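Local structure of succinylglutamate desuccinylase (Chromobacterium violaceum, 1YW4) at residues Y146-A151 and F211-G216. The protein probably catalyses the zinc-dependent hydrolysis of N-succinylglutamate to succinate and glutamate, the last step of arginine degradation by the AST pathway. Numbering follows the deposited sequence.
Sequences YDLHTA and FTLELG. With ZN (zinc ion), chain C.
His149 and Glu214, neighbours on adjacent parallel strands, meet through a zinc-bound water: His149 ND1 holds the zinc ion at 2.3 Å, and the water on that metal donates to Glu214 OE2 (2.8 Å) and to the carbonyl O of Thr150. His56 and Glu59 complete the protein ligands. On the far side of the imidazole, NE2 donates to Asp147 OD2 (2.5 Å); the carboxylate oxygen lies in the ring plane but is approached from above its own carboxylate plane, and Ser52 OG is hydrogen-bonded to OD1. Held at both nitrogens, the ring is fixed in rotation, and the carboxylate would probably make ND1 a stronger zinc donor. A second water joins Asp147 OD2 to Thr212 OG1, itself hydrogen-bonded to Ser199. Glu214, the predicted active-site residue, bends at chi2 (-68°), bringing OE2 back to 3.4 Å from His149 CB and OE1 beside Ala151 CB. A metal site at the C-terminal ends of parallel strands, with a glutamate beside the metal-bound water, is characteristic of the M14-like zinc hydrolase fold of the AspA/AstE family. Backbone bonds alternate along the pair, from Asp147 N to Phe211 O (2.9 Å) through Leu215 N to His149 O; at the corner, Gly216 O accepts from Ala151 N. On the opposite face, Leu213 CD1 packs against Leu148 CD2 (3.8 Å) and Tyr146 CB, while the Tyr146 and Phe211 rings lie rim to rim, planes 13° apart, against helix 174-181.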
ATOM      1  N   TYR A 146      10.683  -4.532  23.658  1.00  9.13           N
ATOM      2  CA  TYR A 146      10.094  -3.215  23.502  1.00  8.73           C
ATOM      3  C   TYR A 146      11.197  -2.226  23.822  1.00  9.10           C
ATOM      4  O   TYR A 146      11.716  -2.174  24.942  1.00  9.45           O
ATOM      5  CB  TYR A 146       8.915  -3.021  24.455  1.00 11.23           C
ATOM      6  CG  TYR A 146       7.852  -4.082  24.288  1.00 13.54           C
ATOM      7  CD1 TYR A 146       7.068  -4.141  23.132  1.00 13.77           C
ATOM      8  CD2 TYR A 146       7.673  -5.062  25.261  1.00 14.06           C
ATOM      9  CE1 TYR A 146       6.131  -5.161  22.949  1.00 17.60           C
ATOM     10  CE2 TYR A 146       6.743  -6.083  25.094  1.00 18.24           C
ATOM     11  CZ  TYR A 146       5.978  -6.129  23.939  1.00 19.30           C
ATOM     12  OH  TYR A 146       5.071  -7.151  23.768  1.00 20.58           O
ATOM     13  N   ASP A 147      11.593  -1.489  22.792  1.00 10.33           N
ATOM     14  CA  ASP A 147      12.620  -0.480  22.937  1.00 11.53           C
ATOM     15  C   ASP A 147      11.805   0.799  23.140  1.00 10.33           C
ATOM     16  O   ASP A 147      11.127   1.274  22.230  1.00 12.96           O
ATOM     17  CB  ASP A 147      13.482  -0.426  21.675  1.00 10.71           C
ATOM     18  CG  ASP A 147      14.626   0.545  21.807  1.00 13.34           C
ATOM     19  OD1 ASP A 147      15.089   0.739  22.958  1.00 11.59           O
ATOM     20  OD2 ASP A 147      15.056   1.103  20.772  1.00 10.59           O
ATOM     21  N   LEU A 148      11.866   1.322  24.361  1.00 10.56           N
ATOM     22  CA  LEU A 148      11.108   2.499  24.783  1.00 10.57           C
ATOM     23  C   LEU A 148      11.777   3.851  24.529  1.00  9.89           C
ATOM     24  O   LEU A 148      12.886   4.091  24.985  1.00  9.68           O
ATOM     25  CB  LEU A 148      10.787   2.358  26.274  1.00  9.97           C
ATOM     26  CG  LEU A 148      10.377   0.946  26.708  1.00 10.69           C
ATOM     27  CD1 LEU A 148       9.983   0.924  28.194  1.00 11.82           C
ATOM     28  CD2 LEU A 148       9.203   0.493  25.848  1.00 13.68           C
ATOM     29  N   HIS A 149      11.064   4.736  23.833  1.00  9.00           N
ATOM     30  CA  HIS A 149      11.571   6.055  23.485  1.00 11.76           C
ATOM     31  C   HIS A 149      10.546   7.164  23.732  1.00 11.81           C
ATOM     32  O   HIS A 149       9.359   6.899  23.936  1.00 11.64           O
ATOM     33  CB  HIS A 149      11.934   6.095  21.989  1.00 10.48           C
ATOM     34  CG  HIS A 149      13.074   5.201  21.606  1.00 11.59           C
ATOM     35  ND1 HIS A 149      14.304   5.688  21.222  1.00 13.22           N
ATOM     36  CD2 HIS A 149      13.162   3.852  21.517  1.00 10.69           C
ATOM     37  CE1 HIS A 149      15.102   4.683  20.912  1.00 12.25           C
ATOM     38  NE2 HIS A 149      14.433   3.556  21.082  1.00 14.27           N
ATOM     39  N   THR A 150      11.025   8.403  23.742  1.00 13.98           N
ATOM     40  CA  THR A 150      10.170   9.589  23.832  1.00 14.68           C
ATOM     41  C   THR A 150      10.843  10.537  22.840  1.00 16.60           C
ATOM     42  O   THR A 150      11.929  10.234  22.337  1.00 16.59           O
ATOM     43  CB  THR A 150      10.066  10.224  25.260  1.00 14.77           C
ATOM     44  OG1 THR A 150      11.359  10.340  25.861  1.00 13.38           O
ATOM     45  CG2 THR A 150       9.134   9.389  26.152  1.00 14.04           C
ATOM     46  N   ALA A 151      10.213  11.664  22.532  1.00 17.59           N
ATOM     47  CA  ALA A 151      10.790  12.577  21.548  1.00 15.92           C
ATOM     48  C   ALA A 151      10.470  14.040  21.811  1.00 16.17           C
ATOM     49  O   ALA A 151       9.512  14.350  22.502  1.00 13.57           O
ATOM     50  CB  ALA A 151      10.300  12.189  20.137  1.00 17.46           C
ATOM     51  N   PHE A 211       9.713  -4.137  18.895  1.00 15.16           N
ATOM     52  CA  PHE A 211       9.130  -2.883  18.452  1.00 15.41           C
ATOM     53  C   PHE A 211       9.833  -1.687  19.096  1.00 14.03           C
ATOM     54  O   PHE A 211      10.379  -1.790  20.190  1.00 11.47           O
ATOM     55  CB  PHE A 211       7.637  -2.819  18.821  1.00 18.12           C
ATOM     56  CG  PHE A 211       6.865  -4.072  18.491  1.00 20.18           C
ATOM     57  CD1 PHE A 211       6.849  -5.147  19.370  1.00 20.91           C
ATOM     58  CD2 PHE A 211       6.170  -4.183  17.292  1.00 22.56           C
ATOM     59  CE1 PHE A 211       6.156  -6.320  19.064  1.00 20.36           C
ATOM     60  CE2 PHE A 211       5.471  -5.355  16.974  1.00 24.02           C
ATOM     61  CZ  PHE A 211       5.469  -6.422  17.867  1.00 23.12           C
ATOM     62  N   THR A 212       9.834  -0.560  18.394  1.00 14.61           N
ATOM     63  CA  THR A 212      10.387   0.673  18.937  1.00 14.89           C
ATOM     64  C   THR A 212       9.097   1.389  19.352  1.00 15.43           C
ATOM     65  O   THR A 212       8.177   1.522  18.536  1.00 15.38           O
ATOM     66  CB  THR A 212      11.104   1.529  17.857  1.00 15.66           C
ATOM     67  OG1 THR A 212      12.251   0.833  17.356  1.00 17.40           O
ATOM     68  CG2 THR A 212      11.542   2.862  18.444  1.00 14.07           C
ATOM     69  N   LEU A 213       9.007   1.810  20.612  1.00 14.33           N
ATOM     70  CA  LEU A 213       7.814   2.503  21.101  1.00 15.07           C
ATOM     71  C   LEU A 213       8.079   3.969  21.429  1.00 14.05           C
ATOM     72  O   LEU A 213       8.885   4.274  22.293  1.00 14.69           O
ATOM     73  CB  LEU A 213       7.252   1.822  22.360  1.00 15.66           C
ATOM     74  CG  LEU A 213       6.895   0.332  22.278  1.00 16.97           C
ATOM     75  CD1 LEU A 213       6.231  -0.129  23.577  1.00 14.50           C
ATOM     76  CD2 LEU A 213       5.988   0.096  21.102  1.00 14.74           C
ATOM     77  N   GLU A 214       7.410   4.868  20.714  1.00 16.30           N
ATOM     78  CA  GLU A 214       7.523   6.307  20.956  1.00 15.57           C
ATOM     79  C   GLU A 214       6.332   6.576  21.861  1.00 14.78           C
ATOM     80  O   GLU A 214       5.202   6.674  21.389  1.00 16.42           O
ATOM     81  CB  GLU A 214       7.388   7.081  19.643  1.00 17.40           C
ATOM     82  CG  GLU A 214       8.600   6.999  18.726  1.00 19.65           C
ATOM     83  CD  GLU A 214       9.816   7.717  19.297  1.00 22.63           C
ATOM     84  OE1 GLU A 214       9.632   8.719  20.014  1.00 22.70           O
ATOM     85  OE2 GLU A 214      10.951   7.290  19.015  1.00 22.25           O
ATOM     86  N   LEU A 215       6.593   6.683  23.162  1.00 15.93           N
ATOM     87  CA  LEU A 215       5.553   6.867  24.168  1.00 16.49           C
ATOM     88  C   LEU A 215       5.153   8.299  24.509  1.00 17.00           C
ATOM     89  O   LEU A 215       4.208   8.499  25.262  1.00 18.14           O
ATOM     90  CB  LEU A 215       5.981   6.132  25.441  1.00 17.25           C
ATOM     91  CG  LEU A 215       6.275   4.651  25.200  1.00 18.35           C
ATOM     92  CD1 LEU A 215       6.988   4.029  26.405  1.00 19.89           C
ATOM     93  CD2 LEU A 215       4.963   3.949  24.910  1.00 20.06           C
ATOM     94  N   GLY A 216       5.856   9.291  23.965  1.00 19.69           N
ATOM     95  CA  GLY A 216       5.500  10.665  24.270  1.00 18.89           C
ATOM     96  C   GLY A 216       6.595  11.721  24.183  1.00 18.83           C
ATOM     97  O   GLY A 216       7.557  11.602  23.415  1.00 18.10           O
TER
HETATM   98 ZN    ZN C 501      14.611   7.967  20.841  1.00 28.91          ZN
HETATM   99  O   HOH W   1      14.796   0.390  18.299  1.00  9.78           O
HETATM  100  O   HOH W   2      12.779   9.122  19.982  1.00 15.54           O